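Local coordinates for dextranase (Pseudarthrobacter oxydans, PDB 6NZS), which hydrolyses internal (1->6)-alpha-D-glucosidic linkages in dextran, as a glycoside hydrolase of family 49, at residues I59-K64 against S363-T368; E292-N297 against S310-M315; H340-Y345 against E372-S377. All blocks are in the same frame, centred on the assembly; numbering follows the deposited sequence.

Contact 1: I59-K64 against S363-T368; sequences IPRSGK and SWYWQT
Y365 reaches across to the 59-64 loop with its phenol, and its OH lies 2.6 Å from the O of water 1, which sits in the plane of the ring at its edge. From the far side K64 NZ gives the same water a hydrogen bond of 3.0 Å, so a lysine and a tyrosine too distant for direct bonding are joined through one molecule; K64 NZ is also bonded to the carbonyl of E287. Beside the water, R61 lies at about a right angle to the phenol. R61 CA comes to 3.4 Å from Y365 OH, and R61 CG to 3.7 Å from Y365 CE1. The arginine chain runs extended from CG to NE, which takes its guanidinium past the tyrosine to a salt bridge with D73, the guanidinium plane turned 49° from the Y365 ring. The second half of the contact illustrates how proline and tryptophan pair. P60 CA stands 3.6 Å from the centroid of the five-membered ring of W364, only 15° off its normal, a CH-pi contact, while P60 CG lies above the indole's rim on that face, 3.8 Å from W364 CD2. The indole N-H is spent on S58 OG rather than on the nearby carbonyl of I59. A leucine in place of W364 would probably deprive P60 of its flat platform and leave S58 OG without its indole donor. R61, S62 and G63 all have positive phi, which bends the loop sharply. This joins the Ig-like domain to the beta-solenoid: the 59-64 loop follows strand 51-58, helix 76-81 packs on P60 and W364 through S78, and strand 84-92 meets I59 through T84 and W364 through M85.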
loop_
_atom_site.group_PDB
_atom_site.type_symbol
_atom_site.label_atom_id
_atom_site.label_comp_id
_atom_site.label_asym_id
_atom_site.label_seq_id
_atom_site.Cartn_x
_atom_site.Cartn_y
_atom_site.Cartn_z
ATOM N N ILE A 59 -12.255 -9.272 2.693
ATOM C CA ILE A 59 -12.157 -9.817 4.048
ATOM C C ILE A 59 -10.941 -10.731 4.114
ATOM O O ILE A 59 -10.459 -11.221 3.079
ATOM C CB ILE A 59 -13.458 -10.546 4.478
ATOM C CG1 ILE A 59 -13.638 -11.874 3.733
ATOM C CG2 ILE A 59 -14.660 -9.655 4.259
ATOM C CD1 ILE A 59 -14.849 -12.696 4.240
ATOM N N PRO A 60 -10.399 -10.955 5.316
ATOM C CA PRO A 60 -9.150 -11.720 5.447
ATOM C C PRO A 60 -9.289 -13.129 4.888
ATOM O O PRO A 60 -10.218 -13.865 5.234
ATOM C CB PRO A 60 -8.900 -11.729 6.963
ATOM C CG PRO A 60 -9.596 -10.488 7.459
ATOM C CD PRO A 60 -10.821 -10.360 6.597
ATOM N N ARG A 61 -8.352 -13.499 4.014
ATOM C CA ARG A 61 -8.332 -14.795 3.335
ATOM C C ARG A 61 -9.553 -15.017 2.461
ATOM O O ARG A 61 -9.835 -16.154 2.073
ATOM C CB ARG A 61 -8.191 -15.982 4.306
ATOM C CG ARG A 61 -7.149 -15.818 5.373
ATOM C CD ARG A 61 -6.783 -17.180 5.981
ATOM N NE ARG A 61 -5.789 -17.018 7.030
ATOM C CZ ARG A 61 -6.083 -16.820 8.308
ATOM N NH1 ARG A 61 -7.350 -16.804 8.707
ATOM N NH2 ARG A 61 -5.107 -16.648 9.186
ATOM N N SER A 62 -10.316 -13.963 2.154
ATOM C CA SER A 62 -11.639 -14.128 1.557
ATOM C C SER A 62 -12.543 -15.034 2.391
ATOM O O SER A 62 -13.495 -15.604 1.862
ATOM C CB SER A 62 -11.596 -14.606 0.093
ATOM O OG SER A 62 -11.646 -13.518 -0.821
ATOM N N GLY A 63 -12.263 -15.172 3.683
ATOM C CA GLY A 63 -13.053 -16.026 4.550
ATOM C C GLY A 63 -12.744 -17.496 4.426
ATOM O O GLY A 63 -13.427 -18.316 5.054
ATOM N N LYS A 64 -11.742 -17.855 3.635
ATOM C CA LYS A 64 -11.368 -19.248 3.466
ATOM C C LYS A 64 -10.585 -19.743 4.671
ATOM O O LYS A 64 -9.911 -18.978 5.368
ATOM C CB LYS A 64 -10.515 -19.418 2.208
ATOM C CG LYS A 64 -11.277 -19.148 0.929
ATOM C CD LYS A 64 -10.384 -19.332 -0.283
ATOM C CE LYS A 64 -9.582 -18.076 -0.559
ATOM N NZ LYS A 64 -8.667 -18.248 -1.727
ATOM N N SER A 363 -4.769 -6.244 1.887
ATOM C CA SER A 363 -3.471 -6.915 1.998
ATOM C C SER A 363 -3.346 -7.596 3.365
ATOM O O SER A 363 -2.566 -7.205 4.238
ATOM C CB SER A 363 -2.346 -5.920 1.750
ATOM O OG SER A 363 -2.378 -5.449 0.412
ATOM N N TRP A 364 -4.135 -8.661 3.538
ATOM C CA TRP A 364 -4.249 -9.294 4.850
ATOM C C TRP A 364 -3.060 -10.188 5.190
ATOM O O TRP A 364 -2.624 -10.217 6.345
ATOM C CB TRP A 364 -5.545 -10.098 4.916
ATOM C CG TRP A 364 -6.750 -9.296 4.536
ATOM C CD1 TRP A 364 -7.472 -9.390 3.373
ATOM C CD2 TRP A 364 -7.377 -8.271 5.316
ATOM N NE1 TRP A 364 -8.513 -8.494 3.390
ATOM C CE2 TRP A 364 -8.481 -7.794 4.568
ATOM C CE3 TRP A 364 -7.124 -7.718 6.574
ATOM C CZ2 TRP A 364 -9.322 -6.782 5.038
ATOM C CZ3 TRP A 364 -7.960 -6.708 7.047
ATOM C CH2 TRP A 364 -9.045 -6.252 6.277
ATOM N N TYR A 365 -2.553 -10.942 4.214
ATOM C CA TYR A 365 -1.459 -11.871 4.459
ATOM C C TYR A 365 -0.146 -11.115 4.649
ATOM O O TYR A 365 0.034 -10.007 4.142
ATOM C CB TYR A 365 -1.285 -12.787 3.242
ATOM C CG TYR A 365 -2.427 -13.732 2.949
ATOM C CD1 TYR A 365 -2.909 -14.609 3.925
ATOM C CD2 TYR A 365 -3.020 -13.756 1.690
ATOM C CE1 TYR A 365 -3.948 -15.479 3.642
ATOM C CE2 TYR A 365 -4.060 -14.623 1.397
ATOM C CZ TYR A 365 -4.524 -15.480 2.380
ATOM O OH TYR A 365 -5.567 -16.344 2.091
ATOM N N TRP A 366 0.793 -11.742 5.366
ATOM C CA TRP A 366 2.181 -11.317 5.278
ATOM C C TRP A 366 2.647 -11.404 3.828
ATOM O O TRP A 366 2.030 -12.060 2.983
ATOM C CB TRP A 366 3.077 -12.260 6.090
ATOM C CG TRP A 366 2.980 -12.103 7.569
ATOM C CD1 TRP A 366 2.631 -10.977 8.255
ATOM C CD2 TRP A 366 3.228 -13.114 8.557
ATOM N NE1 TRP A 366 2.650 -11.222 9.610
ATOM C CE2 TRP A 366 3.016 -12.526 9.821
ATOM C CE3 TRP A 366 3.600 -14.461 8.493
ATOM C CZ2 TRP A 366 3.161 -13.238 11.017
ATOM C CZ3 TRP A 366 3.756 -15.167 9.690
ATOM C CH2 TRP A 366 3.534 -14.551 10.929
ATOM N N GLN A 367 3.777 -10.753 3.548
ATOM C CA GLN A 367 4.427 -10.799 2.241
ATOM C C GLN A 367 3.579 -10.167 1.145
ATOM O O GLN A 367 3.776 -10.441 -0.043
ATOM C CB GLN A 367 4.884 -12.219 1.870
ATOM C CG GLN A 367 5.669 -12.896 2.997
ATOM C CD GLN A 367 6.238 -14.241 2.598
ATOM O OE1 GLN A 367 5.609 -15.281 2.792
ATOM N NE2 GLN A 367 7.435 -14.225 2.028
ATOM N N THR A 368 2.639 -9.300 1.526
ATOM C CA THR A 368 1.857 -8.532 0.562
ATOM C C THR A 368 2.525 -7.179 0.316
ATOM O O THR A 368 1.939 -6.120 0.486
ATOM C CB THR A 368 0.415 -8.402 1.035
ATOM O OG1 THR A 368 0.385 -7.968 2.406
ATOM C CG2 THR A 368 -0.268 -9.754 0.925
HETATM O O HOH W 1 -6.731 -16.490 -0.196
#

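Contact 2: E292-N297 against S310-M315; sequences EADTNN and SSCVKM
D294 and S311 meet at a carboxylate oxygen held on both faces. S311 OG gives D294 OD1 a 3.1 Å hydrogen bond from the syn side, 33° out of the carboxylate plane, while the backbone N of N296 arrives from the opposite face at 3.0 Å, closing an Asx turn. Two bonds so disposed should hold the carboxylate against rotation. S311 is itself gripped in turn: its carbonyl O accepts from T295 N and, at 2.7 Å, from T295 OG1. With chi1 at 59°, T295 OG1 lies between its own backbone N and carbonyl carbon, a position from which it meets S311 O in the carbonyl plane, on a lone pair. Backbone bonding shows a single antiparallel bridge: D294 and C312 form the non-hydrogen-bonded pair, flanked by T295 N to S311 O and by V313 N to A293 O. Both runs belong to the long excursion between solenoid strands 283-285 and 316-320, which the C308-C312 disulfide further staples near this point. C312 SG lies 3.3 Å from E292 O, and C312 CA directs a CA-H...O contact of 3.2 Å at A293 O. That carbonyl also accepts from water 2, which donates to V313 O as well. Away from the polar side, T295 CG2 rests 3.9 Å from V313 CG2, and A293 CB lies close to the same methyl.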
loop_
_atom_site.group_PDB
_atom_site.type_symbol
_atom_site.label_atom_id
_atom_site.label_comp_id
_atom_site.label_asym_id
_atom_site.label_seq_id
_atom_site.Cartn_x
_atom_site.Cartn_y
_atom_site.Cartn_z
ATOM N N GLU A 292 0.688 -17.704 -0.663
ATOM C CA GLU A 292 1.907 -18.315 -1.199
ATOM C C GLU A 292 1.575 -19.378 -2.245
ATOM O O GLU A 292 2.194 -20.447 -2.294
ATOM C CB GLU A 292 2.805 -18.871 -0.089
ATOM C CG GLU A 292 3.694 -17.836 0.596
ATOM C CD GLU A 292 4.589 -18.440 1.666
ATOM O OE1 GLU A 292 4.147 -19.392 2.342
ATOM O OE2 GLU A 292 5.734 -17.967 1.834
ATOM N N ALA A 293 0.584 -19.086 -3.086
ATOM C CA ALA A 293 0.271 -19.951 -4.216
ATOM C C ALA A 293 1.495 -20.078 -5.113
ATOM O O ALA A 293 1.978 -19.087 -5.666
ATOM C CB ALA A 293 -0.908 -19.371 -4.998
ATOM N N ASP A 294 2.019 -21.300 -5.233
ATOM C CA ASP A 294 3.300 -21.550 -5.887
ATOM C C ASP A 294 3.057 -22.132 -7.274
ATOM O O ASP A 294 2.387 -23.161 -7.413
ATOM C CB ASP A 294 4.145 -22.510 -5.044
ATOM C CG ASP A 294 5.618 -22.517 -5.449
ATOM O OD1 ASP A 294 5.962 -21.948 -6.509
ATOM O OD2 ASP A 294 6.439 -23.096 -4.699
ATOM N N THR A 295 3.597 -21.466 -8.299
ATOM C CA THR A 295 3.499 -21.998 -9.653
ATOM C C THR A 295 4.302 -23.284 -9.821
ATOM O O THR A 295 3.969 -24.095 -10.690
ATOM C CB THR A 295 3.895 -20.942 -10.698
ATOM O OG1 THR A 295 5.237 -20.490 -10.462
ATOM C CG2 THR A 295 2.940 -19.747 -10.635
ATOM N N ASN A 296 5.331 -23.494 -8.996
ATOM C CA ASN A 296 6.065 -24.758 -8.983
ATOM C C ASN A 296 5.265 -25.898 -8.362
ATOM O O ASN A 296 5.714 -27.049 -8.424
ATOM C CB ASN A 296 7.367 -24.599 -8.195
ATOM C CG ASN A 296 8.413 -23.785 -8.936
ATOM O OD1 ASN A 296 8.377 -23.670 -10.164
ATOM N ND2 ASN A 296 9.360 -23.222 -8.191
ATOM N N ASN A 297 4.111 -25.617 -7.762
ATOM C CA ASN A 297 3.334 -26.601 -7.016
ATOM C C ASN A 297 1.876 -26.601 -7.458
ATOM O O ASN A 297 0.963 -26.767 -6.645
ATOM C CB ASN A 297 3.450 -26.360 -5.511
ATOM C CG ASN A 297 2.962 -27.541 -4.684
ATOM O OD1 ASN A 297 2.779 -28.645 -5.200
ATOM N ND2 ASN A 297 2.740 -27.309 -3.393
ATOM N N SER A 310 10.588 -16.162 -6.091
ATOM C CA SER A 310 10.503 -15.974 -7.535
ATOM C C SER A 310 9.472 -16.863 -8.223
ATOM O O SER A 310 9.297 -16.741 -9.440
ATOM C CB SER A 310 11.878 -16.170 -8.184
ATOM O OG SER A 310 12.216 -17.546 -8.231
ATOM N N SER A 311 8.786 -17.749 -7.492
ATOM C CA SER A 311 7.827 -18.674 -8.093
ATOM C C SER A 311 6.399 -18.530 -7.580
ATOM O O SER A 311 5.479 -19.097 -8.185
ATOM C CB SER A 311 8.281 -20.127 -7.900
ATOM O OG SER A 311 8.620 -20.369 -6.546
ATOM N N CYS A 312 6.174 -17.815 -6.490
ATOM C CA CYS A 312 4.807 -17.613 -6.047
ATOM C C CYS A 312 4.122 -16.564 -6.913
ATOM O O CYS A 312 4.765 -15.654 -7.442
ATOM C CB CYS A 312 4.780 -17.219 -4.579
ATOM S SG CYS A 312 4.748 -18.685 -3.533
ATOM N N VAL A 313 2.802 -16.723 -7.066
ATOM C CA VAL A 313 2.018 -15.839 -7.927
ATOM C C VAL A 313 2.169 -14.396 -7.475
ATOM O O VAL A 313 1.961 -14.063 -6.300
ATOM C CB VAL A 313 0.543 -16.269 -7.923
ATOM C CG1 VAL A 313 -0.320 -15.253 -8.689
ATOM C CG2 VAL A 313 0.382 -17.655 -8.512
ATOM N N LYS A 314 2.548 -13.533 -8.410
ATOM C CA LYS A 314 2.579 -12.095 -8.212
ATOM C C LYS A 314 1.378 -11.501 -8.933
ATOM O O LYS A 314 0.906 -12.048 -9.931
ATOM C CB LYS A 314 3.865 -11.507 -8.797
ATOM C CG LYS A 314 5.125 -12.295 -8.435
ATOM C CD LYS A 314 5.457 -12.170 -6.952
ATOM C CE LYS A 314 6.910 -12.566 -6.658
ATOM N NZ LYS A 314 7.196 -13.971 -7.088
ATOM N N MET A 315 0.852 -10.392 -8.408
ATOM C CA MET A 315 -0.307 -9.809 -9.076
ATOM C C MET A 315 0.069 -9.239 -10.441
ATOM O O MET A 315 -0.688 -9.383 -11.410
ATOM C CB MET A 315 -0.977 -8.758 -8.189
ATOM C CG MET A 315 -1.602 -9.336 -6.906
ATOM S SD MET A 315 -2.876 -10.583 -7.193
ATOM C CE MET A 315 -4.137 -9.588 -7.996
HETATM O O HOH W 2 1.197 -16.440 -4.383
#

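Contact 3: H340-Y345 against E372-S377; sequences HSFVVY and ELYKGS
A chi1 of -68° puts CG of Y374 anti to its carbonyl carbon and sends the phenol to the backbone of V344, while F342, with CG anti to N (chi1 -179°), swings its ring up to the tyrosine's edge. The outcome is a nearly straight hydrogen bond, V344 N to Y374 OH, 3.1 Å long with an N-H...O angle of 170°. V344 also lies over the face of the same ring: its CB is 3.8 Å from the ring centroid, a CH-pi contact, and its CG2 comes 3.6 Å from Y374 CE1. F342 CE1 approaches Y374 CE1 at 4.0 Å, each ring meeting the other at its edge. The contact lies at the border of one of the solenoid's parallel sheets. Strand 342-346 is the outermost of a parallel sheet whose other members include 316-320, bonded to V343 and Y345; on its remaining edge no strand pairs with V344 N, and a tyrosine hydroxyl serves instead, from the loop after strand 371-372, the first strand of another parallel sheet. Water 4 lies 2.7 Å from Y374 OH and within hydrogen-bonding distance of V344 O. E372, whose OE2 is bonded to H395 NE2, shares water 3 with F342 O through its OE1. Its backbone N and O are buried without a polar partner, the O lying 3.6 Å from F342 CE1. At the base of the tyrosine, S377 OG donates to Y374 O.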
loop_
_atom_site.group_PDB
_atom_site.type_symbol
_atom_site.label_atom_id
_atom_site.label_comp_id
_atom_site.label_asym_id
_atom_site.label_seq_id
_atom_site.Cartn_x
_atom_site.Cartn_y
_atom_site.Cartn_z
ATOM N N HIS A 340 3.617 -11.050 -3.066
ATOM C CA HIS A 340 4.047 -9.704 -3.440
ATOM C C HIS A 340 3.177 -9.153 -4.564
ATOM O O HIS A 340 2.744 -9.882 -5.462
ATOM C CB HIS A 340 5.495 -9.691 -3.942
ATOM C CG HIS A 340 6.501 -10.190 -2.956
ATOM N ND1 HIS A 340 7.826 -10.379 -3.293
ATOM C CD2 HIS A 340 6.392 -10.536 -1.653
ATOM C CE1 HIS A 340 8.485 -10.827 -2.240
ATOM N NE2 HIS A 340 7.638 -10.935 -1.233
ATOM N N SER A 341 2.965 -7.830 -4.532
ATOM C CA SER A 341 2.113 -7.184 -5.528
ATOM C C SER A 341 2.786 -7.083 -6.894
ATOM O O SER A 341 2.124 -7.252 -7.922
ATOM C CB SER A 341 1.694 -5.787 -5.047
ATOM O OG SER A 341 2.818 -4.919 -4.868
ATOM N N PHE A 342 4.087 -6.803 -6.933
ATOM C CA PHE A 342 4.661 -6.287 -8.170
ATOM C C PHE A 342 6.150 -6.595 -8.198
ATOM O O PHE A 342 6.845 -6.360 -7.208
ATOM C CB PHE A 342 4.440 -4.763 -8.219
ATOM C CG PHE A 342 4.975 -4.120 -9.461
ATOM C CD1 PHE A 342 6.297 -3.706 -9.526
ATOM C CD2 PHE A 342 4.164 -3.950 -10.568
ATOM C CE1 PHE A 342 6.803 -3.138 -10.680
ATOM C CE2 PHE A 342 4.671 -3.376 -11.728
ATOM C CZ PHE A 342 5.979 -2.971 -11.776
ATOM N N VAL A 343 6.647 -7.079 -9.341
ATOM C CA VAL A 343 8.078 -7.313 -9.508
ATOM C C VAL A 343 8.453 -7.218 -10.980
ATOM O O VAL A 343 7.641 -7.479 -11.872
ATOM C CB VAL A 343 8.546 -8.661 -8.909
ATOM C CG1 VAL A 343 8.173 -9.824 -9.825
ATOM C CG2 VAL A 343 10.054 -8.652 -8.643
ATOM N N VAL A 344 9.693 -6.808 -11.217
ATOM C CA VAL A 344 10.303 -6.817 -12.537
ATOM C C VAL A 344 11.610 -7.575 -12.402
ATOM O O VAL A 344 12.391 -7.308 -11.482
ATOM C CB VAL A 344 10.581 -5.388 -13.040
ATOM C CG1 VAL A 344 11.286 -5.430 -14.397
ATOM C CG2 VAL A 344 9.293 -4.582 -13.112
ATOM N N TYR A 345 11.842 -8.530 -13.295
ATOM C CA TYR A 345 13.114 -9.228 -13.364
ATOM C C TYR A 345 13.766 -8.924 -14.702
ATOM O O TYR A 345 13.083 -8.662 -15.694
ATOM C CB TYR A 345 12.926 -10.732 -13.236
ATOM C CG TYR A 345 12.519 -11.177 -11.854
ATOM C CD1 TYR A 345 13.314 -10.895 -10.750
ATOM C CD2 TYR A 345 11.345 -11.879 -11.651
ATOM C CE1 TYR A 345 12.940 -11.302 -9.480
ATOM C CE2 TYR A 345 10.964 -12.291 -10.390
ATOM C CZ TYR A 345 11.765 -11.999 -9.312
ATOM O OH TYR A 345 11.388 -12.414 -8.055
ATOM N N GLU A 372 7.730 -1.799 -5.779
ATOM C CA GLU A 372 9.145 -1.533 -5.989
ATOM C C GLU A 372 9.265 -0.769 -7.303
ATOM O O GLU A 372 8.935 -1.304 -8.370
ATOM C CB GLU A 372 9.930 -2.845 -6.042
ATOM C CG GLU A 372 11.446 -2.667 -6.207
ATOM C CD GLU A 372 12.218 -3.974 -6.099
ATOM O OE1 GLU A 372 11.675 -4.955 -5.539
ATOM O OE2 GLU A 372 13.379 -4.013 -6.579
ATOM N N LEU A 373 9.697 0.487 -7.221
ATOM C CA LEU A 373 9.897 1.317 -8.403
ATOM C C LEU A 373 11.336 1.154 -8.877
ATOM O O LEU A 373 12.279 1.370 -8.110
ATOM C CB LEU A 373 9.580 2.781 -8.097
ATOM C CG LEU A 373 8.117 3.023 -7.704
ATOM C CD1 LEU A 373 7.989 4.359 -7.010
ATOM C CD2 LEU A 373 7.239 2.992 -8.938
ATOM N N TYR A 374 11.496 0.756 -10.135
ATOM C CA TYR A 374 12.817 0.497 -10.684
ATOM C C TYR A 374 13.478 1.808 -11.125
ATOM O O TYR A 374 12.858 2.873 -11.128
ATOM C CB TYR A 374 12.731 -0.606 -11.749
ATOM C CG TYR A 374 12.384 -1.920 -11.072
ATOM C CD1 TYR A 374 11.065 -2.218 -10.701
ATOM C CD2 TYR A 374 13.371 -2.828 -10.719
ATOM C CE1 TYR A 374 10.748 -3.404 -10.030
ATOM C CE2 TYR A 374 13.060 -4.018 -10.052
ATOM C CZ TYR A 374 11.748 -4.294 -9.709
ATOM O OH TYR A 374 11.449 -5.470 -9.045
ATOM N N LYS A 375 14.765 1.732 -11.460
ATOM C CA LYS A 375 15.543 2.949 -11.674
ATOM C C LYS A 375 14.861 3.876 -12.675
ATOM O O LYS A 375 14.398 3.443 -13.733
ATOM C CB LYS A 375 16.943 2.588 -12.180
ATOM C CG LYS A 375 17.821 3.812 -12.389
ATOM C CD LYS A 375 19.221 3.441 -12.849
ATOM C CE LYS A 375 20.058 4.691 -13.050
ATOM N NZ LYS A 375 21.483 4.356 -13.323
ATOM N N GLY A 376 14.773 5.159 -12.327
ATOM C CA GLY A 376 14.225 6.127 -13.255
ATOM C C GLY A 376 12.724 5.994 -13.394
ATOM O O GLY A 376 12.200 5.888 -14.510
ATOM N N SER A 377 12.024 5.982 -12.262
ATOM C CA SER A 377 10.580 5.827 -12.237
ATOM C C SER A 377 9.959 6.923 -11.387
ATOM O O SER A 377 10.615 7.523 -10.529
ATOM C CB SER A 377 10.170 4.473 -11.650
ATOM O OG SER A 377 10.618 3.396 -12.447
HETATM O O HOH W 3 9.443 -6.726 -5.890
HETATM O O HOH W 4 13.560 -7.199 -8.929
#

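From the N terminus, the chain opens contact 1 at I59-K64, in the Ig-like domain, and does not close it until S363-T368, some 300 residues on in the solenoid. Within that span, contact 2 opens and closes entirely, pinching off the short loop between E292-N297 and S310-M315. Contact 3 begins after it at H340-Y345, still inside the long loop, and ends beyond contact 1 at E372-S377, so contacts 1 and 3 cross. Contact 1 ties domain to domain, contact 2 shapes one excursion from the solenoid, and contact 3 joins two of its parallel sheets. Contact 2 borders contact 3, where M315 CB lies 3.5 Å from S341 O.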